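Local coordinates for protein nisin leader peptide-processing serine protease NisP (Lactococcus lactis subsp. lactis, PDB 4MZD) that is a subtilisin-like serine protease that processes the nisin leader peptide during biosynthesis of this antibiotic, probably through a catalytic charge relay, at residues A[166-171]-A[363-368]. Sequence-based numbering, arbitrary orientation.
Sequences PGITVN and LALVVD
Ile168 meets residues 363-368 of helix 356-370 over a flat group, the peptide joining Ala364 to Leu365: its CD1 stands almost directly above one face of this peptide, 4.2 Å from Leu365 N. At the side of the peptide the same methyl rests on the side chain of Ala364, with Ile168 CD1 and Ala364 CB 3.6 Å apart. Leu365 adds a looser contact: its CB does not point at the loop, yet the branch ending in CD2 reaches forward to lie 4.3 Å from Ile168 CD1. One methyl thus does nearly all the touching, by van der Waals packing between buried apolar groups.

An extended isoleucine suits this place. CG1 lies anti to the backbone N (chi1 -156°) and CD1 continues the chain outward (chi2 162°), letting Ile168 bridge a CA-CA separation of 8.3 Å from Ala364. Alanine is the fitting partner, because its small side chain leaves the helix backbone within reach of Ile168 CD1. Gly167, with phi at 82°, readily takes the turn just before Ile168.

The same isoleucine also packs on Ile155 of helix 147-156, and its carbonyl oxygen accepts a hydrogen bond from Thr156 OG1. Ala364 additionally touches Val96 of strand 95-100, the parallel neighbour of strand 169-174. In the subtilase fold, the contact therefore joins the entrance of strand 169-174 to helix 356-370, which follows the predicted nucleophile Ser353, while Asp368, one turn beyond Ala364, hydrogen-bonds through its carboxylate oxygens to Tyr88 OH and Ser91 OG.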
loop_
_atom_site.group_PDB
_atom_site.type_symbol
_atom_site.label_atom_id
_atom_site.label_comp_id
_atom_site.label_asym_id
_atom_site.label_seq_id
_atom_site.Cartn_x
_atom_site.Cartn_y
_atom_site.Cartn_z
ATOM N N PRO A 166 -10.256 9.301 -9.388
ATOM C CA PRO A 166 -11.476 9.643 -8.651
ATOM C C PRO A 166 -12.682 8.820 -9.092
ATOM O O PRO A 166 -13.006 8.754 -10.279
ATOM C CB PRO A 166 -11.669 11.130 -8.973
ATOM C CG PRO A 166 -10.271 11.621 -9.229
ATOM C CD PRO A 166 -9.612 10.492 -9.970
ATOM N N GLY A 167 -13.331 8.191 -8.121
ATOM C CA GLY A 167 -14.536 7.431 -8.366
ATOM C C GLY A 167 -14.335 6.018 -8.891
ATOM O O GLY A 167 -15.311 5.295 -9.084
ATOM N N ILE A 168 -13.092 5.600 -9.125
ATOM C CA ILE A 168 -12.858 4.232 -9.570
ATOM C C ILE A 168 -13.371 3.251 -8.514
ATOM O O ILE A 168 -13.271 3.493 -7.314
ATOM C CB ILE A 168 -11.370 3.991 -9.928
ATOM C CG1 ILE A 168 -11.221 2.829 -10.906
ATOM C CG2 ILE A 168 -10.518 3.799 -8.674
ATOM C CD1 ILE A 168 -9.873 2.825 -11.606
ATOM N N THR A 169 -13.936 2.139 -8.958
ATOM C CA THR A 169 -14.545 1.193 -8.035
ATOM C C THR A 169 -13.503 0.556 -7.128
ATOM O O THR A 169 -12.444 0.117 -7.590
ATOM C CB THR A 169 -15.310 0.104 -8.803
ATOM O OG1 THR A 169 -16.296 0.732 -9.630
ATOM C CG2 THR A 169 -16.007 -0.847 -7.853
ATOM N N VAL A 170 -13.802 0.526 -5.833
ATOM C CA VAL A 170 -12.967 -0.184 -4.871
ATOM C C VAL A 170 -13.783 -1.224 -4.115
ATOM O O VAL A 170 -14.931 -0.970 -3.715
ATOM C CB VAL A 170 -12.262 0.771 -3.882
ATOM C CG1 VAL A 170 -11.316 1.680 -4.638
ATOM C CG2 VAL A 170 -13.262 1.572 -3.066
ATOM N N ASN A 171 -13.182 -2.400 -3.946
ATOM C CA ASN A 171 -13.756 -3.478 -3.161
ATOM C C ASN A 171 -12.868 -3.702 -1.942
ATOM O O ASN A 171 -11.659 -3.502 -2.024
ATOM C CB ASN A 171 -13.894 -4.737 -4.013
ATOM C CG ASN A 171 -14.933 -4.577 -5.107
ATOM O OD1 ASN A 171 -16.073 -4.203 -4.846
ATOM N ND2 ASN A 171 -14.533 -4.833 -6.338
ATOM N N LEU A 363 -2.469 2.189 -12.099
ATOM C CA LEU A 363 -2.465 0.940 -12.849
ATOM C C LEU A 363 -3.864 0.542 -13.272
ATOM O O LEU A 363 -4.058 0.049 -14.381
ATOM C CB LEU A 363 -1.845 -0.177 -12.024
ATOM C CG LEU A 363 -0.328 -0.180 -11.927
ATOM C CD1 LEU A 363 0.071 -1.170 -10.854
ATOM C CD2 LEU A 363 0.298 -0.540 -13.273
ATOM N N ALA A 364 -4.835 0.749 -12.390
ATOM C CA ALA A 364 -6.213 0.421 -12.720
ATOM C C ALA A 364 -6.707 1.277 -13.893
ATOM O O ALA A 364 -7.403 0.776 -14.776
ATOM C CB ALA A 364 -7.103 0.574 -11.501
ATOM N N LEU A 365 -6.338 2.558 -13.923
ATOM C CA LEU A 365 -6.689 3.412 -15.065
ATOM C C LEU A 365 -6.155 2.828 -16.374
ATOM O O LEU A 365 -6.865 2.792 -17.373
ATOM C CB LEU A 365 -6.155 4.835 -14.873
ATOM C CG LEU A 365 -6.786 5.689 -13.767
ATOM C CD1 LEU A 365 -5.988 6.961 -13.552
ATOM C CD2 LEU A 365 -8.245 6.016 -14.065
ATOM N N VAL A 366 -4.901 2.368 -16.348
ATOM C CA VAL A 366 -4.237 1.763 -17.503
ATOM C C VAL A 366 -4.914 0.478 -17.953
ATOM O O VAL A 366 -5.119 0.242 -19.147
ATOM C CB VAL A 366 -2.753 1.421 -17.163
ATOM C CG1 VAL A 366 -2.128 0.550 -18.252
ATOM C CG2 VAL A 366 -1.953 2.681 -16.939
ATOM N N VAL A 367 -5.236 -0.372 -16.988
ATOM C CA VAL A 367 -5.908 -1.625 -17.296
ATOM C C VAL A 367 -7.208 -1.340 -18.038
ATOM O O VAL A 367 -7.514 -1.970 -19.047
ATOM C CB VAL A 367 -6.185 -2.439 -16.016
ATOM C CG1 VAL A 367 -7.160 -3.569 -16.296
ATOM C CG2 VAL A 367 -4.884 -2.991 -15.447
ATOM N N ASP A 368 -7.955 -0.365 -17.536
ATOM C CA ASP A 368 -9.237 0.005 -18.117
ATOM C C ASP A 368 -9.073 0.681 -19.485
ATOM O O ASP A 368 -9.760 0.323 -20.444
ATOM C CB ASP A 368 -9.986 0.915 -17.139
ATOM C CG ASP A 368 -11.456 1.061 -17.473
ATOM O OD1 ASP A 368 -12.184 0.049 -17.412
ATOM O OD2 ASP A 368 -11.890 2.199 -17.759
#